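Local atomic coordinates of aminotransferase (Paracoccus denitrificans, PDB entry 4GRX), a protein that probably catalyses pyridoxal-phosphate-dependent transfer of amino groups, as a class III omega-aminotransferase working as a dimer of two identical subunits. Residues 60-65 / 420-425; 77-83 / 347-351; 135-139 / 308-312; 206-210 / 247-253; 376-382 / 393-399. All blocks are in the same frame, centred on the assembly; numbering follows the deposited sequence.

Contact 1 (60-65 / 420-425)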
# COMPACT_ATOMS: atom_id res chain seq x y z
N ARG A 60 -17.21 -25.64 7.32
CA ARG A 60 -16.40 -25.01 8.35
C ARG A 60 -14.96 -25.54 8.33
O ARG A 60 -14.75 -26.74 8.14
CB ARG A 60 -17.08 -25.24 9.71
CG ARG A 60 -16.36 -24.79 10.96
CD ARG A 60 -17.02 -25.46 12.17
NE ARG A 60 -16.50 -24.92 13.43
CZ ARG A 60 -17.02 -23.88 14.07
NH1 ARG A 60 -18.09 -23.25 13.59
NH2 ARG A 60 -16.46 -23.46 15.21
N TYR A 61 -13.99 -24.65 8.49
CA TYR A 61 -12.56 -25.00 8.38
C TYR A 61 -11.71 -24.42 9.52
O TYR A 61 -11.90 -23.27 9.94
CB TYR A 61 -11.96 -24.52 7.05
CG TYR A 61 -12.81 -24.70 5.80
CD1 TYR A 61 -13.87 -23.83 5.52
CD2 TYR A 61 -12.51 -25.69 4.86
CE1 TYR A 61 -14.63 -23.97 4.36
CE2 TYR A 61 -13.27 -25.84 3.70
CZ TYR A 61 -14.32 -24.98 3.46
OH TYR A 61 -15.08 -25.12 2.33
N LEU A 62 -10.75 -25.20 10.00
CA LEU A 62 -9.73 -24.70 10.92
C LEU A 62 -8.57 -24.06 10.14
O LEU A 62 -7.76 -24.76 9.55
CB LEU A 62 -9.23 -25.84 11.80
CG LEU A 62 -8.08 -25.59 12.77
CD1 LEU A 62 -8.43 -24.48 13.75
CD2 LEU A 62 -7.75 -26.88 13.51
N ASP A 63 -8.51 -22.73 10.13
CA ASP A 63 -7.49 -22.02 9.34
C ASP A 63 -6.17 -21.97 10.08
O ASP A 63 -5.95 -21.07 10.89
CB ASP A 63 -7.95 -20.60 8.94
CG ASP A 63 -7.00 -19.93 7.96
OD1 ASP A 63 -5.76 -20.03 8.14
OD2 ASP A 63 -7.47 -19.27 6.99
N ALA A 64 -5.30 -22.93 9.80
CA ALA A 64 -4.00 -23.04 10.46
C ALA A 64 -2.96 -22.11 9.83
O ALA A 64 -1.77 -22.26 10.08
CB ALA A 64 -3.50 -24.48 10.42
N ASN A 65 -3.41 -21.16 9.03
CA ASN A 65 -2.52 -20.20 8.39
C ASN A 65 -2.81 -18.79 8.89
O ASN A 65 -2.34 -17.81 8.33
CB ASN A 65 -2.71 -20.26 6.87
CG ASN A 65 -1.47 -19.89 6.11
OD1 ASN A 65 -1.40 -18.83 5.47
ND2 ASN A 65 -0.47 -20.75 6.17
N THR A 420 -7.95 -28.82 2.72
CA THR A 420 -9.21 -28.12 2.60
C THR A 420 -10.39 -29.11 2.61
O THR A 420 -11.37 -28.88 3.29
CB THR A 420 -9.22 -27.21 1.35
OG1 THR A 420 -8.26 -26.17 1.55
CG2 THR A 420 -10.58 -26.55 1.12
N ASP A 421 -10.27 -30.23 1.90
CA ASP A 421 -11.38 -31.19 1.82
C ASP A 421 -11.69 -31.85 3.14
O ASP A 421 -12.80 -32.31 3.33
CB ASP A 421 -11.14 -32.27 0.77
CG ASP A 421 -11.25 -31.74 -0.63
OD1 ASP A 421 -11.98 -30.74 -0.83
OD2 ASP A 421 -10.61 -32.31 -1.52
N LEU A 422 -10.69 -31.87 4.03
CA LEU A 422 -10.81 -32.45 5.37
C LEU A 422 -11.10 -31.40 6.45
O LEU A 422 -11.06 -31.69 7.64
CB LEU A 422 -9.52 -33.18 5.73
CG LEU A 422 -9.18 -34.37 4.84
CD1 LEU A 422 -7.67 -34.60 4.85
CD2 LEU A 422 -9.95 -35.61 5.26
N GLY A 423 -11.34 -30.16 6.02
CA GLY A 423 -11.64 -29.07 6.94
C GLY A 423 -10.44 -28.42 7.59
O GLY A 423 -10.55 -27.96 8.73
N LEU A 424 -9.30 -28.36 6.89
CA LEU A 424 -8.09 -27.73 7.43
C LEU A 424 -7.49 -26.77 6.42
O LEU A 424 -7.02 -27.20 5.37
CB LEU A 424 -7.04 -28.78 7.87
CG LEU A 424 -5.58 -28.35 8.20
CD1 LEU A 424 -5.52 -27.51 9.46
CD2 LEU A 424 -4.61 -29.51 8.34
N ILE A 425 -7.51 -25.47 6.71
CA ILE A 425 -6.81 -24.55 5.82
C ILE A 425 -5.32 -24.66 6.15
O ILE A 425 -4.88 -24.34 7.27
CB ILE A 425 -7.30 -23.09 5.90
CG1 ILE A 425 -8.78 -22.94 5.46
CG2 ILE A 425 -6.36 -22.17 5.14
CD1 ILE A 425 -9.16 -23.63 4.17
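Leu62 and Asp63 pair with Leu424 and Ile425 as parallel neighbours, so the short strand 424-425 becomes the outer strand of a small mixed sheet, next to strand 60-63. Three backbone bonds set the register: Leu62 N to Gly423 O, Ile425 N to Leu62 O and Ala64 N to Ile425 O, the last at 2.9 Å. Gly423, with a phi of 81°, is the C-prime residue of the Schellman motif that ends helix 411-421, and its carbonyl also receives Lys452.

Leu62 and Leu424 lie on one face of the sheet, Asp63 and Ile425 on the other. Ile425 divides its branches: with CG1 beside its own backbone N (chi1 -63°), that arm runs to Tyr61, CG1 lying 3.9 Å from Tyr61 CB. The other branch, CG2, rests against the carboxylate of Asp63, 3.6 Å from OD2. Asp63 OD2 is also hydrogen-bonded to the hydroxyl of Tyr94 of the second subunit. The second oxygen, Asp63 OD1, forms an Asx turn, accepting Asn65 N at 2.8 Å nearly along the C-O axis. With an alanine here, Tyr94 of the second subunit would probably lose this acceptor and Asn65 N its Asx-turn bond. The hydroxyl of Tyr61 bonds Asp55, while its ring turns an edge to the helix end, Thr420 O lying near the ring plane and 3.6 Å from Tyr61 CE2.

Contact 2 (77-83 / 347-351)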
# COMPACT_ATOMS: atom_id res chain seq x y z
N HIS A 77 -12.57 -12.15 17.63
CA HIS A 77 -12.17 -11.62 18.93
C HIS A 77 -12.99 -10.43 19.35
O HIS A 77 -12.94 -9.37 18.72
CB HIS A 77 -10.70 -11.26 18.95
CG HIS A 77 -10.17 -10.97 20.32
ND1 HIS A 77 -10.24 -9.75 20.87
CD2 HIS A 77 -9.56 -11.79 21.26
CE1 HIS A 77 -9.70 -9.79 22.11
NE2 HIS A 77 -9.28 -11.04 22.34
N LYS A 78 -13.74 -10.61 20.43
CA LYS A 78 -14.70 -9.60 20.93
C LYS A 78 -14.07 -8.26 21.30
O LYS A 78 -14.64 -7.21 20.99
CB LYS A 78 -15.49 -10.16 22.12
CG LYS A 78 -16.83 -9.48 22.34
CD LYS A 78 -17.43 -9.80 23.71
CE LYS A 78 -18.60 -8.89 24.00
NZ LYS A 78 -18.85 -8.78 25.47
N GLY A 79 -12.92 -8.30 21.97
CA GLY A 79 -12.23 -7.09 22.41
C GLY A 79 -11.80 -6.25 21.24
O GLY A 79 -12.01 -5.04 21.22
N LEU A 80 -11.20 -6.90 20.25
CA LEU A 80 -10.80 -6.23 19.02
C LEU A 80 -11.99 -5.72 18.19
O LEU A 80 -11.92 -4.63 17.62
CB LEU A 80 -9.91 -7.14 18.19
CG LEU A 80 -8.45 -7.22 18.66
CD1 LEU A 80 -7.78 -8.49 18.19
CD2 LEU A 80 -7.66 -6.00 18.22
N ILE A 81 -13.08 -6.49 18.13
CA ILE A 81 -14.26 -6.04 17.41
C ILE A 81 -14.77 -4.76 18.07
O ILE A 81 -15.03 -3.76 17.40
CB ILE A 81 -15.37 -7.13 17.35
CG1 ILE A 81 -15.01 -8.18 16.30
CG2 ILE A 81 -16.75 -6.53 17.05
CD1 ILE A 81 -15.86 -9.43 16.38
N GLU A 82 -14.86 -4.81 19.39
CA GLU A 82 -15.39 -3.70 20.18
C GLU A 82 -14.51 -2.46 20.09
O GLU A 82 -15.02 -1.34 20.04
CB GLU A 82 -15.60 -4.15 21.64
CG GLU A 82 -16.98 -3.83 22.21
CD GLU A 82 -18.15 -4.29 21.32
OE1 GLU A 82 -18.22 -5.48 20.90
OE2 GLU A 82 -19.04 -3.44 21.07
N ALA A 83 -13.19 -2.66 20.04
CA ALA A 83 -12.22 -1.56 19.85
C ALA A 83 -12.35 -0.83 18.51
O ALA A 83 -12.30 0.40 18.46
CB ALA A 83 -10.79 -2.05 20.07
N LYS A 347 -5.00 -1.68 20.65
CA LYS A 347 -5.72 -2.83 21.16
C LYS A 347 -5.05 -4.16 20.82
O LYS A 347 -4.97 -5.04 21.68
CB LYS A 347 -7.16 -2.84 20.66
CG LYS A 347 -8.03 -3.87 21.36
CD LYS A 347 -8.26 -3.50 22.81
CE LYS A 347 -8.77 -4.69 23.60
NZ LYS A 347 -8.89 -4.37 25.05
N ALA A 348 -4.59 -4.31 19.58
CA ALA A 348 -3.94 -5.57 19.19
C ALA A 348 -2.64 -5.81 19.98
O ALA A 348 -2.41 -6.91 20.48
CB ALA A 348 -3.68 -5.61 17.69
N ILE A 349 -1.80 -4.78 20.08
CA ILE A 349 -0.59 -4.83 20.89
C ILE A 349 -0.92 -5.20 22.35
O ILE A 349 -0.30 -6.09 22.94
CB ILE A 349 0.23 -3.51 20.78
CG1 ILE A 349 0.80 -3.40 19.35
CG2 ILE A 349 1.34 -3.43 21.83
CD1 ILE A 349 1.05 -2.00 18.86
N ASP A 350 -1.94 -4.55 22.91
CA ASP A 350 -2.37 -4.85 24.27
C ASP A 350 -2.86 -6.29 24.40
O ASP A 350 -2.44 -7.00 25.32
CB ASP A 350 -3.45 -3.86 24.74
CG ASP A 350 -3.69 -3.92 26.25
OD1 ASP A 350 -2.90 -4.57 26.97
OD2 ASP A 350 -4.68 -3.31 26.72
N VAL A 351 -3.72 -6.73 23.49
CA VAL A 351 -4.26 -8.10 23.51
C VAL A 351 -3.16 -9.16 23.49
O VAL A 351 -3.16 -10.09 24.30
CB VAL A 351 -5.29 -8.34 22.38
CG1 VAL A 351 -5.51 -9.84 22.14
CG2 VAL A 351 -6.61 -7.66 22.69
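A capped helix start packed against a nearly antiparallel helix defines this contact: His77, just before helix 78-90, and Leu80 and Ala83 in its first turns meet Lys347, Ala348 and Val351 of helix 339-354. The axes of the two short segments approach to 10.1 Å with 161° between their directions, a spacing bridged by side chains from both helices.

His77 is the N-cap. Its ND1 accepts Leu80 N at 3.1 Å and 165°, with the donor exactly in the ring plane, which fixes the rotation of the imidazole. The ring and Val351 project at one another across the interface: His77 CE1 is 3.8 Å from Val351 CG2, and NE2 of the same ring is 4.0 Å from Val351 CG1. One turn on, Leu80 inserts its CD2 methyl between neighbours of the other helix, 3.8 Å from Lys347 CG and 4.0 Å from Ala348 CB.

Lys347 is bent at chi2 (68°), which lays its methylenes along the facing helix. Its CG touches Ala83 CB at 3.5 Å, and the chain then runs on past Gly79, with CE 4.0 Å from Gly79 O. Beyond the pair, Ile81 packs on Tyr88 of the second subunit and Ile349 on helix 103-115.

No hydrogen bond or salt bridge spans the two segments. Lysine serves here through its aliphatic stem, its ammonium having a long, weak ion pair with Glu355, and the acceptor role of ND1 implies that a neutral His77 would probably carry its proton on NE2.

Contact 3 (135-139 / 308-312); sequences TMVKM and AVILG
Val309 projects from strand 307-311 into a hollow on helix 129-146 formed by Thr135, Met136 and Met139. The strand belongs to the large seven-stranded mixed sheet of the fold-type I aminotransferases, in which it is the only strand that runs against all the others. The axes of the two short segments come within 10.3 Å at an angle of 37°, so the helix lies only moderately askew over the strand.

The bump is mainly one methyl. Val309 CG1 sits 3.8 Å from Met136 SD and 4.2 Å from Met139 SD, with both sulfurs against it on the helix side, while CG2 reaches the third wall more loosely, 4.4 Å from Thr135 CG2. Met139 and the valine run alongside each other head to tail, whereas Met136 crosses it at a slant. Met136 leaves the helix with CG opposite its backbone N (chi1 -171°) and then bends at chi2 (66°) and again at chi3, a course that carries its end along the strand to the next inward side chain. There CE meets Leu311 CD2 at 4.0 Å, and the same leucine methyl is 4.3 Å from Met139 SD.

Phe124 and Ile294 of the flanking strands continue this layer, and Leu28 of the second subunit packs on both Met139 and Leu311. Thr135 OG1 turns to His331. The interface between the segments is thus buried and wholly apolar: with no hydrogen bond across it, dispersion and fit of shape hold helix to sheet, and the bent methionine chains follow the outline of the branched residues.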
# COMPACT_ATOMS: atom_id res chain seq x y z
N THR A 135 9.13 2.19 1.16
CA THR A 135 9.42 3.42 1.88
C THR A 135 10.83 3.39 2.49
O THR A 135 11.57 4.38 2.39
CB THR A 135 8.38 3.69 3.00
OG1 THR A 135 7.13 4.06 2.41
CG2 THR A 135 8.84 4.80 3.96
N MET A 136 11.20 2.25 3.10
CA MET A 136 12.50 2.11 3.77
C MET A 136 13.67 2.28 2.81
O MET A 136 14.67 2.91 3.15
CB MET A 136 12.64 0.77 4.49
CG MET A 136 13.89 0.68 5.37
SD MET A 136 13.82 1.86 6.75
CE MET A 136 15.34 2.79 6.52
N VAL A 137 13.53 1.72 1.61
CA VAL A 137 14.55 1.86 0.60
C VAL A 137 14.68 3.33 0.21
O VAL A 137 15.79 3.86 0.18
CB VAL A 137 14.26 0.97 -0.62
CG1 VAL A 137 15.33 1.16 -1.68
CG2 VAL A 137 14.22 -0.49 -0.21
N LYS A 138 13.56 4.00 -0.05
CA LYS A 138 13.57 5.42 -0.43
C LYS A 138 14.22 6.27 0.67
O LYS A 138 14.98 7.20 0.38
CB LYS A 138 12.16 5.92 -0.72
CG LYS A 138 11.56 5.50 -2.05
CD LYS A 138 10.15 6.07 -2.20
CE LYS A 138 10.17 7.58 -2.45
NZ LYS A 138 8.81 8.20 -2.43
N MET A 139 13.91 5.94 1.92
CA MET A 139 14.51 6.60 3.07
C MET A 139 16.03 6.43 3.03
O MET A 139 16.77 7.40 3.20
CB MET A 139 13.95 5.99 4.35
CG MET A 139 13.36 6.99 5.32
SD MET A 139 12.21 6.10 6.41
CE MET A 139 10.97 7.35 6.74
N ALA A 308 4.27 -0.06 9.52
CA ALA A 308 5.10 0.87 10.27
C ALA A 308 6.58 0.63 10.06
O ALA A 308 7.07 -0.50 10.14
CB ALA A 308 4.77 0.83 11.75
N VAL A 309 7.27 1.73 9.78
CA VAL A 309 8.72 1.77 9.78
C VAL A 309 9.10 2.42 11.11
O VAL A 309 8.70 3.57 11.37
CB VAL A 309 9.22 2.62 8.59
CG1 VAL A 309 10.71 2.93 8.69
CG2 VAL A 309 8.90 1.91 7.28
N ILE A 310 9.82 1.67 11.96
CA ILE A 310 10.36 2.19 13.23
C ILE A 310 11.89 2.39 13.20
O ILE A 310 12.66 1.43 13.33
CB ILE A 310 10.04 1.27 14.43
CG1 ILE A 310 8.57 0.85 14.43
CG2 ILE A 310 10.41 1.97 15.74
CD1 ILE A 310 8.26 -0.22 15.46
N LEU A 311 12.33 3.63 13.04
CA LEU A 311 13.77 3.91 13.02
C LEU A 311 14.37 3.93 14.43
O LEU A 311 13.85 4.63 15.31
CB LEU A 311 14.03 5.26 12.34
CG LEU A 311 13.52 5.46 10.91
CD1 LEU A 311 13.56 6.93 10.53
CD2 LEU A 311 14.31 4.62 9.92
N GLY A 312 15.44 3.16 14.64
CA GLY A 312 16.23 3.23 15.88
C GLY A 312 16.90 4.60 16.03
O GLY A 312 16.90 5.39 15.07

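Contact 4 (206-210 / 247-253)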
# COMPACT_ATOMS: atom_id res chain seq x y z
N GLU A 206 27.56 -26.65 10.74
CA GLU A 206 26.72 -25.47 10.80
C GLU A 206 27.55 -24.20 11.01
O GLU A 206 27.28 -23.17 10.39
CB GLU A 206 25.65 -25.63 11.88
CG GLU A 206 24.58 -24.55 11.86
CD GLU A 206 23.27 -24.99 12.50
OE1 GLU A 206 23.13 -26.18 12.87
OE2 GLU A 206 22.38 -24.12 12.63
N ALA A 207 28.57 -24.31 11.88
CA ALA A 207 29.52 -23.20 12.15
C ALA A 207 30.34 -22.81 10.91
O ALA A 207 30.57 -21.62 10.65
CB ALA A 207 30.44 -23.56 13.30
N GLN A 208 30.77 -23.82 10.16
CA GLN A 208 31.47 -23.61 8.89
C GLN A 208 30.55 -22.98 7.84
O GLN A 208 30.96 -22.12 7.08
CB GLN A 208 32.06 -24.92 8.37
CG GLN A 208 33.24 -25.47 9.15
CD GLN A 208 33.52 -26.91 8.83
OE1 GLN A 208 32.70 -27.60 8.22
NE2 GLN A 208 34.68 -27.39 9.24
N PHE A 209 29.29 -23.41 7.83
CA PHE A 209 28.27 -22.80 7.01
C PHE A 209 28.07 -21.32 7.33
O PHE A 209 27.99 -20.50 6.42
CB PHE A 209 26.96 -23.58 7.15
CG PHE A 209 25.82 -23.01 6.36
CD1 PHE A 209 25.82 -23.07 4.97
CD2 PHE A 209 24.74 -22.41 7.00
CE1 PHE A 209 24.76 -22.56 4.23
CE2 PHE A 209 23.67 -21.89 6.26
CZ PHE A 209 23.68 -21.97 4.88
N VAL A 210 27.97 -20.98 8.62
CA VAL A 210 27.77 -19.59 9.04
C VAL A 210 28.99 -18.75 8.70
O VAL A 210 28.85 -17.59 8.26
CB VAL A 210 27.40 -19.45 10.54
CG1 VAL A 210 27.55 -17.99 11.00
CG2 VAL A 210 25.98 -19.93 10.78
N ALA A 247 20.55 -20.29 10.48
CA ALA A 247 21.61 -21.11 11.06
C ALA A 247 22.17 -20.43 12.31
O ALA A 247 22.23 -19.20 12.37
CB ALA A 247 22.72 -21.33 10.04
N LYS A 248 22.58 -21.23 13.30
CA LYS A 248 23.03 -20.71 14.60
C LYS A 248 24.20 -19.74 14.48
O LYS A 248 25.24 -20.10 13.93
CB LYS A 248 23.40 -21.85 15.56
CG LYS A 248 24.01 -21.32 16.87
CD LYS A 248 24.28 -22.39 17.91
CE LYS A 248 23.01 -23.15 18.29
NZ LYS A 248 21.88 -22.26 18.69
N GLY A 249 24.03 -18.53 15.02
CA GLY A 249 25.09 -17.52 15.04
C GLY A 249 25.19 -16.69 13.77
O GLY A 249 26.13 -15.90 13.60
N TYR A 250 24.22 -16.84 12.89
CA TYR A 250 24.19 -16.07 11.64
C TYR A 250 24.24 -14.57 11.87
O TYR A 250 25.12 -13.88 11.34
CB TYR A 250 22.97 -16.44 10.82
CG TYR A 250 22.73 -15.64 9.56
CD1 TYR A 250 23.51 -15.84 8.42
CD2 TYR A 250 21.68 -14.72 9.49
CE1 TYR A 250 23.26 -15.15 7.24
CE2 TYR A 250 21.43 -14.00 8.32
CZ TYR A 250 22.22 -14.23 7.19
OH TYR A 250 21.97 -13.54 6.04
N PHE A 251 23.28 -14.06 12.64
CA PHE A 251 23.19 -12.63 12.84
C PHE A 251 24.36 -12.07 13.63
O PHE A 251 24.79 -10.94 13.39
CB PHE A 251 21.86 -12.25 13.47
CG PHE A 251 20.71 -12.30 12.50
CD1 PHE A 251 19.75 -13.29 12.60
CD2 PHE A 251 20.63 -11.38 11.47
CE1 PHE A 251 18.69 -13.34 11.70
CE2 PHE A 251 19.58 -11.42 10.56
CZ PHE A 251 18.61 -12.40 10.67
N GLN A 252 24.89 -12.91 14.52
CA GLN A 252 26.09 -12.58 15.27
C GLN A 252 27.32 -12.43 14.38
O GLN A 252 28.14 -11.56 14.64
CB GLN A 252 26.34 -13.61 16.37
CG GLN A 252 25.38 -13.44 17.55
CD GLN A 252 23.93 -13.78 17.21
OE1 GLN A 252 23.66 -14.62 16.34
NE2 GLN A 252 22.99 -13.13 17.90
N ALA A 253 27.45 -13.26 13.35
CA ALA A 253 28.54 -13.10 12.37
C ALA A 253 28.24 -12.00 11.35
O ALA A 253 29.16 -11.32 10.89
CB ALA A 253 28.82 -14.41 11.66
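This is a helix-to-turn contact on the flank of the large aminotransferase sheet: Glu206, Phe209 and Val210, in the first turns of helix 206-224, lie against a type II beta turn, Ala247 to Tyr250, that leads into helix 250-260. The turn is closed by Tyr250 N to Ala247 O at 3.1 Å. Gly249, its third residue, has a phi of 85°, as a type II turn requires at that place, and is also the N-cap of the helix that follows.

Val210 wedges into the bend with its two methyls divided. CG2 points to the entry of the turn, 3.6 Å from Ala247 CB, while CG1 is directed to its exit and the helix beyond, 3.9 Å from Ala253 CB. Ala247 is held from a second side by Phe209, which offers not its face but its edge: the methyl CB lies near the ring plane, 3.8 Å from Phe209 CD2.

The surroundings tie the turn inward. The ring of Tyr250 packs on Leu213 and on Phe232 of strand 229-234, and its hydroxyl bonds Arg158, so this residue touches helix 206-224 and the sheet at once.

The one polar link across the segments is made by a side chain to the backbone. Glu206 keeps an extended chain that spans the gap to the middle of the turn, without pairing with the lysine ammonium, Lys248 NZ being 6.4 Å from Glu206 OE2. Instead OE2 accepts Lys248 N at 3.0 Å and 171°, on its anti side and 27° out of the carboxylate plane.

Contact 5 (376-382 / 393-399)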
# COMPACT_ATOMS: atom_id res chain seq x y z
N ALA A 376 7.25 -35.88 10.94
CA ALA A 376 8.42 -35.93 10.06
C ALA A 376 9.05 -37.32 9.95
O ALA A 376 10.01 -37.51 9.19
CB ALA A 376 9.46 -34.93 10.52
N ASP A 377 8.53 -38.28 10.71
CA ASP A 377 9.13 -39.62 10.78
C ASP A 377 9.12 -40.40 9.46
O ASP A 377 10.04 -41.18 9.20
CB ASP A 377 8.44 -40.45 11.86
CG ASP A 377 9.31 -41.58 12.36
OD1 ASP A 377 10.55 -41.47 12.27
OD2 ASP A 377 8.74 -42.57 12.87
N ARG A 378 8.10 -40.16 8.65
CA ARG A 378 7.89 -40.90 7.40
C ARG A 378 8.93 -40.65 6.28
O ARG A 378 9.72 -39.71 6.36
CB ARG A 378 6.48 -40.60 6.90
CG ARG A 378 6.18 -39.12 6.81
CD ARG A 378 4.75 -38.94 6.38
NE ARG A 378 3.90 -38.72 7.53
CZ ARG A 378 2.61 -39.01 7.56
NH1 ARG A 378 2.04 -39.57 6.50
NH2 ARG A 378 1.90 -38.76 8.65
N PRO A 379 8.93 -41.54 5.25
CA PRO A 379 9.83 -41.48 4.08
C PRO A 379 9.83 -40.15 3.31
O PRO A 379 10.88 -39.75 2.81
CB PRO A 379 9.30 -42.59 3.16
CG PRO A 379 8.66 -43.57 4.08
CD PRO A 379 8.15 -42.80 5.26
N ASN A 380 8.69 -39.49 3.21
CA ASN A 380 8.53 -38.32 2.31
C ASN A 380 8.55 -36.93 2.94
O ASN A 380 8.17 -35.95 2.30
CB ASN A 380 7.27 -38.48 1.44
CG ASN A 380 7.33 -39.70 0.54
OD1 ASN A 380 6.48 -40.56 0.60
ND2 ASN A 380 8.35 -39.77 -0.30
N ILE A 381 8.99 -36.85 4.19
CA ILE A 381 9.30 -35.58 4.83
C ILE A 381 10.80 -35.56 5.03
O ILE A 381 11.35 -36.47 5.64
CB ILE A 381 8.59 -35.43 6.19
CG1 ILE A 381 7.06 -35.42 6.04
CG2 ILE A 381 9.10 -34.19 6.93
CD1 ILE A 381 6.52 -34.56 4.91
N GLY A 382 11.45 -34.53 4.51
CA GLY A 382 12.90 -34.39 4.62
C GLY A 382 13.34 -33.87 5.97
O GLY A 382 14.37 -34.30 6.49
N LEU A 393 7.04 -28.44 7.38
CA LEU A 393 7.50 -29.75 6.97
C LEU A 393 7.94 -29.70 5.50
O LEU A 393 7.24 -29.15 4.65
CB LEU A 393 6.37 -30.75 7.15
CG LEU A 393 5.89 -30.94 8.58
CD1 LEU A 393 4.38 -31.21 8.64
CD2 LEU A 393 6.69 -32.04 9.28
N GLU A 394 9.10 -30.27 5.19
CA GLU A 394 9.57 -30.29 3.81
C GLU A 394 9.29 -31.63 3.13
O GLU A 394 9.79 -32.66 3.56
CB GLU A 394 11.06 -30.02 3.76
CG GLU A 394 11.59 -29.97 2.35
CD GLU A 394 11.56 -28.58 1.73
OE1 GLU A 394 11.28 -27.58 2.45
OE2 GLU A 394 11.82 -28.50 0.52
N ALA A 395 8.50 -31.63 2.06
CA ALA A 395 8.19 -32.87 1.35
C ALA A 395 9.29 -33.24 0.37
O ALA A 395 9.77 -32.40 -0.40
CB ALA A 395 6.85 -32.77 0.63
N VAL A 396 9.70 -34.50 0.39
CA VAL A 396 10.76 -34.95 -0.51
C VAL A 396 10.32 -36.23 -1.20
O VAL A 396 9.62 -37.03 -0.59
CB VAL A 396 12.09 -35.16 0.24
CG1 VAL A 396 12.55 -33.87 0.90
CG2 VAL A 396 11.97 -36.27 1.28
N LYS A 397 10.71 -36.42 -2.46
CA LYS A 397 10.57 -37.72 -3.15
C LYS A 397 11.50 -38.76 -2.52
O LYS A 397 11.07 -39.84 -2.16
CB LYS A 397 10.87 -37.61 -4.64
CG LYS A 397 10.84 -38.95 -5.38
CD LYS A 397 9.40 -39.41 -5.64
CE LYS A 397 9.30 -40.92 -5.85
NZ LYS A 397 7.88 -41.35 -5.99
N ASP A 398 12.78 -38.42 -2.40
CA ASP A 398 13.75 -39.27 -1.74
C ASP A 398 14.43 -38.53 -0.59
O ASP A 398 15.01 -37.46 -0.80
CB ASP A 398 14.79 -39.76 -2.74
CG ASP A 398 15.78 -40.71 -2.10
OD1 ASP A 398 15.42 -41.89 -1.90
OD2 ASP A 398 16.92 -40.27 -1.80
N LYS A 399 14.37 -39.11 0.60
CA LYS A 399 14.89 -38.49 1.82
C LYS A 399 16.43 -38.43 1.93
O LYS A 399 16.97 -37.34 2.09
CB LYS A 399 14.27 -39.15 3.06
CG LYS A 399 14.64 -38.52 4.39
CD LYS A 399 13.59 -38.92 5.42
CE LYS A 399 13.93 -38.39 6.81
NZ LYS A 399 12.74 -38.46 7.71
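Ile381 faces Ala395 as an antiparallel, non-hydrogen-bonded pair near the open end of the beta hairpin 381-387/390-395, a part of the three-stranded sheet completed by strand 432-435. Backbone bonds flank this pair: Gly382 N gives to Glu394 O at 2.7 Å, and Val396 N to Asn380 O at 2.8 Å. The type I turn from Arg378 to Ile381 delivers the chain into the first strand.

Apolar contacts gather round Leu393. Its CD2 is the common point, 4.0 Å from Ile381 CG2 and 4.2 Å from Ala376 CB, and Phe461 and Leu453 of helix 443-463 cover this cluster. Salt bridges lead away from the pairing: the buried Glu394 to Arg198 and Arg385, and Arg378 to Asp458 and Glu454.

Two side chains bind backbone carbonyls across the contact. Asn380, with CG beside its own N (chi1 -62°), gives ND2 to Val396 O at 3.0 Å, within the carbonyl plane but 16° out of its own amide plane. Lys399 stretches back over the turn, and its NZ meets Ile381 O at 3.2 Å, head-on to the carbonyl, with a C=O...N angle of 169°. A leucine in its place would probably leave the Ile381 carbonyl without this donor and set the 378-381 turn freer to move against the chain beyond the hairpin. At the root of the same side chain, Lys399 CB lies 3.5 Å from Pro379 O.

From the N terminus, the first segment to find a distant partner is 60-65, and contact 1 closes the widest loop, since 420-425 follows 355 residues later. All other contacts lie within it. Contact 2 opens at 77-83 and closes at 347-351; it encloses contact 3 (135-139 to 308-312), which in turn encloses contact 4 (206-210 to 247-253). Contact 5, a local hairpin, comes in series after contact 2 has closed. None cross. Contacts 3 and 4 bind helices and a turn about the large sheet, contact 2 joins two helices, and contacts 1 and 5, with centres about 22 Å apart, pair strands in the two small sheets.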